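Integron gene cassette protein HFX_CASS2 (Uncultured bacterium, PDB 3FXH) is of unknown function but is an all-helical protein encoded by a mobile integron gene cassette, found here as a two-chain assembly. Local coordinates at residues A[39-43]-A[44-48]; A[64-67]-A[68-72]. One frame throughout, in Å; residues are numbered along the deposited sequence.

Interaction 1 of 2, residues A[39-43]-A[44-48]; sequences CRLVD and SGHSM
The carbonyl oxygen of Val42 is gripped twice: Gly45 N donates to Val42 O at 2.8 Å, and a water donates to it as well. That amide comes from above the carbonyl plane, well off either lone pair, while the same water also donates to His46 O, bridging the last turn of the helix to the loop. One residue back, His46 N reaches Leu41 O at 3.0 Å with a fairly straight N-H (155°), and Ser44 N gives a weak second bond to Leu41 O. Ser44 N also donates to Arg40 O at 3.2 Å. With CG anti to its own carbonyl carbon (chi1 -56°), the His46 ring brings CD2 to 3.2 Å from Leu41 O, which lies oblique to the ring, and to 3.9 Å from Leu41 CD2, the two side chains crossing at about a right angle. Leu41 CA lies at the ring edge, in its plane, and Ser44 O sits over one face. Asp43 points elsewhere, its carboxylate taking backbone N-H groups of Lys113, Ser114 and Asn115 of the second subunit. Gly45, at positive phi (83°), is the C-prime residue, and the nested pair of bonds to Leu41 O and Val42 O makes this a Schellman motif ending helix 24-43.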
loop_
_atom_site.group_PDB
_atom_site.type_symbol
_atom_site.label_atom_id
_atom_site.label_comp_id
_atom_site.label_asym_id
_atom_site.label_seq_id
_atom_site.Cartn_x
_atom_site.Cartn_y
_atom_site.Cartn_z
ATOM N N CYS A 39 7.281 1.973 -0.107
ATOM C CA CYS A 39 7.691 0.566 -0.136
ATOM C C CYS A 39 9.184 0.445 -0.420
ATOM O O CYS A 39 9.875 -0.328 0.235
ATOM C CB CYS A 39 6.883 -0.244 -1.149
ATOM S SG CYS A 39 5.193 -0.586 -0.599
ATOM N N ARG A 40 9.689 1.199 -1.392
ATOM C CA ARG A 40 11.149 1.188 -1.646
ATOM C C ARG A 40 11.954 1.591 -0.411
ATOM O O ARG A 40 12.972 0.974 -0.112
ATOM C CB ARG A 40 11.540 2.116 -2.797
ATOM C CG ARG A 40 10.957 1.764 -4.145
ATOM C CD ARG A 40 11.473 2.750 -5.180
ATOM N NE ARG A 40 12.915 2.577 -5.392
ATOM C CZ ARG A 40 13.749 3.551 -5.740
ATOM N NH1 ARG A 40 13.289 4.780 -5.918
ATOM N NH2 ARG A 40 15.051 3.299 -5.906
ATOM N N LEU A 41 11.527 2.642 0.291
ATOM C CA LEU A 41 12.245 3.050 1.502
ATOM C C LEU A 41 12.267 1.900 2.488
ATOM O O LEU A 41 13.295 1.601 3.082
ATOM C CB LEU A 41 11.591 4.272 2.159
ATOM C CG LEU A 41 11.637 5.539 1.323
ATOM C CD1 LEU A 41 10.794 6.646 1.947
ATOM C CD2 LEU A 41 13.100 5.972 1.195
ATOM N N VAL A 42 11.121 1.247 2.660
ATOM C CA VAL A 42 11.031 0.130 3.598
ATOM C C VAL A 42 11.925 -1.027 3.155
ATOM O O VAL A 42 12.593 -1.657 3.986
ATOM C CB VAL A 42 9.563 -0.319 3.778
ATOM C CG1 VAL A 42 9.472 -1.606 4.575
ATOM C CG2 VAL A 42 8.747 0.825 4.444
ATOM N N ASP A 43 11.970 -1.281 1.849
ATOM C CA ASP A 43 12.826 -2.346 1.305
ATOM C C ASP A 43 14.292 -2.123 1.657
ATOM O O ASP A 43 15.070 -3.068 1.791
ATOM C CB ASP A 43 12.671 -2.446 -0.219
ATOM C CG ASP A 43 13.143 -3.775 -0.768
ATOM O OD1 ASP A 43 12.842 -4.817 -0.156
ATOM O OD2 ASP A 43 13.806 -3.790 -1.824
ATOM N N SER A 44 14.668 -0.864 1.805
ATOM C CA SER A 44 16.047 -0.523 2.115
ATOM C C SER A 44 16.273 -0.417 3.627
ATOM O O SER A 44 17.337 0.008 4.076
ATOM C CB SER A 44 16.410 0.799 1.444
ATOM O OG SER A 44 16.441 0.655 0.037
ATOM N N GLY A 45 15.259 -0.787 4.404
ATOM C CA GLY A 45 15.370 -0.812 5.849
ATOM C C GLY A 45 15.143 0.520 6.543
ATOM O O GLY A 45 15.447 0.648 7.726
ATOM N N HIS A 46 14.608 1.508 5.827
ATOM C CA HIS A 46 14.315 2.798 6.448
ATOM C C HIS A 46 13.036 2.722 7.262
ATOM O O HIS A 46 12.152 1.908 7.000
ATOM C CB HIS A 46 14.220 3.930 5.412
ATOM C CG HIS A 46 15.445 4.068 4.566
ATOM N ND1 HIS A 46 16.659 4.471 5.077
ATOM C CD2 HIS A 46 15.651 3.830 3.248
ATOM C CE1 HIS A 46 17.561 4.483 4.111
ATOM N NE2 HIS A 46 16.975 4.103 2.990
ATOM N N SER A 47 12.945 3.591 8.254
ATOM C CA SER A 47 11.854 3.537 9.197
ATOM C C SER A 47 11.568 4.959 9.631
ATOM O O SER A 47 12.405 5.846 9.464
ATOM C CB SER A 47 12.291 2.712 10.417
ATOM O OG SER A 47 11.180 2.273 11.170
HETATM N N MSE A 48 10.398 5.177 10.214
HETATM C CA MSE A 48 10.121 6.461 10.845
HETATM C C MSE A 48 9.390 6.212 12.157
HETATM O O MSE A 48 8.612 5.263 12.255
HETATM C CB MSE A 48 9.271 7.340 9.924
HETATM C CG MSE A 48 8.890 8.702 10.533
HETATM SE SE MSE A 48 7.925 9.762 9.203
HETATM C CE MSE A 48 9.423 10.200 7.980
HETATM O O HOH W 1 12.293 -0.989 6.927
#

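Interaction 2 of 2, residues A[64-67]-A[68-72]; sequences AFLA and EKYSS
Phe65 O takes the N-H of Lys69 at 2.8 Å, an almost straight bond (171°) lying nearly along the C=O axis, and a weak second one from Glu68 N. That Glu68 amide is better served by Ala64 O, 3.0 Å from Glu68 N, while Ala64 N is taken by Glu95. Leu66 O accepts from Tyr70 N at 2.9 Å and sits at the edge of the Tyr70 ring, near its plane. The three stronger bonds, i to i+4, belong to the last turn of helix 62-69, and Ser71 N then gives its bond to Glu68 O at 3.3 Å, with Ser71 OG adding a weak bond to that oxygen. Lys69 runs extended beside Phe65, pointing the same way, and Lys69 CD rests 3.6 Å from Phe65 CE1, with Lys69 CB over one face of the ring. Tyr70, its CG anti to the carbonyl carbon (chi1 -59°), brings CE2 to 4.0 Å from Leu66 CD2, and Lys69 CG lies over the centre of one ring face. An alanine at Tyr70 would keep the amide bond to Leu66 O but would probably leave Leu66 CD2 without its ring partner and Lys69 CG without the face it lies on.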
loop_
_atom_site.group_PDB
_atom_site.type_symbol
_atom_site.label_atom_id
_atom_site.label_comp_id
_atom_site.label_asym_id
_atom_site.label_seq_id
_atom_site.Cartn_x
_atom_site.Cartn_y
_atom_site.Cartn_z
ATOM N N ALA A 64 6.984 16.328 1.498
ATOM C CA ALA A 64 8.164 17.172 1.308
ATOM C C ALA A 64 9.360 16.624 2.083
ATOM O O ALA A 64 10.486 16.603 1.582
ATOM C CB ALA A 64 7.863 18.601 1.735
ATOM N N PHE A 65 9.117 16.191 3.315
ATOM C CA PHE A 65 10.180 15.645 4.138
ATOM C C PHE A 65 10.836 14.427 3.477
ATOM O O PHE A 65 12.064 14.348 3.407
ATOM C CB PHE A 65 9.683 15.307 5.550
ATOM C CG PHE A 65 10.744 14.700 6.425
ATOM C CD1 PHE A 65 10.957 13.325 6.424
ATOM C CD2 PHE A 65 11.539 15.503 7.236
ATOM C CE1 PHE A 65 11.940 12.759 7.209
ATOM C CE2 PHE A 65 12.525 14.948 8.034
ATOM C CZ PHE A 65 12.725 13.574 8.026
ATOM N N LEU A 66 10.020 13.487 2.996
ATOM C CA LEU A 66 10.538 12.301 2.320
ATOM C C LEU A 66 11.312 12.693 1.069
ATOM O O LEU A 66 12.400 12.170 0.806
ATOM C CB LEU A 66 9.394 11.361 1.917
ATOM C CG LEU A 66 8.551 10.697 3.010
ATOM C CD1 LEU A 66 7.617 9.675 2.370
ATOM C CD2 LEU A 66 9.420 10.040 4.069
ATOM N N ALA A 67 10.727 13.597 0.290
ATOM C CA ALA A 67 11.330 14.036 -0.968
ATOM C C ALA A 67 12.731 14.582 -0.727
ATOM O O ALA A 67 13.642 14.386 -1.537
ATOM C CB ALA A 67 10.455 15.103 -1.628
ATOM N N GLU A 68 12.891 15.266 0.400
ATOM C CA GLU A 68 14.134 15.936 0.731
ATOM C C GLU A 68 15.108 14.967 1.378
ATOM O O GLU A 68 16.252 14.846 0.942
ATOM C CB GLU A 68 13.864 17.114 1.670
ATOM C CG GLU A 68 15.115 17.858 2.106
ATOM C CD GLU A 68 15.738 18.649 0.977
ATOM O OE1 GLU A 68 15.086 19.593 0.484
ATOM O OE2 GLU A 68 16.880 18.329 0.585
ATOM N N LYS A 69 14.661 14.273 2.421
ATOM C CA LYS A 69 15.551 13.355 3.128
ATOM C C LYS A 69 16.101 12.285 2.193
ATOM O O LYS A 69 17.287 11.952 2.235
ATOM C CB LYS A 69 14.843 12.697 4.318
ATOM C CG LYS A 69 15.689 11.629 5.005
ATOM C CD LYS A 69 15.178 11.321 6.397
ATOM C CE LYS A 69 16.211 10.571 7.217
ATOM N NZ LYS A 69 15.796 10.469 8.644
ATOM N N TYR A 70 15.234 11.749 1.344
ATOM C CA TYR A 70 15.617 10.638 0.489
ATOM C C TYR A 70 15.837 11.046 -0.963
ATOM O O TYR A 70 15.760 10.216 -1.868
ATOM C CB TYR A 70 14.578 9.529 0.607
ATOM C CG TYR A 70 14.454 9.041 2.024
ATOM C CD1 TYR A 70 15.453 8.263 2.598
ATOM C CD2 TYR A 70 13.362 9.392 2.806
ATOM C CE1 TYR A 70 15.345 7.819 3.908
ATOM C CE2 TYR A 70 13.250 8.956 4.113
ATOM C CZ TYR A 70 14.237 8.175 4.660
ATOM O OH TYR A 70 14.112 7.750 5.961
ATOM N N SER A 71 16.155 12.321 -1.168
ATOM C CA SER A 71 16.275 12.889 -2.506
ATOM C C SER A 71 17.300 12.166 -3.381
ATOM O O SER A 71 17.221 12.236 -4.600
ATOM C CB SER A 71 16.621 14.379 -2.425
ATOM O OG SER A 71 17.897 14.564 -1.848
ATOM N N SER A 72 18.260 11.478 -2.766
ATOM C CA SER A 72 19.277 10.747 -3.532
ATOM C C SER A 72 18.728 9.489 -4.216
ATOM O O SER A 72 19.316 8.997 -5.176
ATOM C CB SER A 72 20.465 10.363 -2.644
ATOM O OG SER A 72 20.174 9.198 -1.888
#

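Interaction 1 comes first along the chain, at the end of helix 24-43, and interaction 2 follows at the end of helix 62-69, with helix 50-58 between them. Their centres are about 13 Å apart, yet the two helix ends touch. Leu41 CD2 packs 3.5 Å from Tyr70 CG, and the rings of His46 and Tyr70 meet with planes at about 55°. The selenomethionine Met48, in the loop leaving interaction 1, reaches Phe65 and Leu66 as well as helices 50-58 and 116-131, tying three helices into one hydrophobic cluster. Interaction 1 also faces the second subunit, whereas no other chain of the assembly touches interaction 2, so dimer contact and intrachain packing meet at the end of helix 24-43 (residues 39-43).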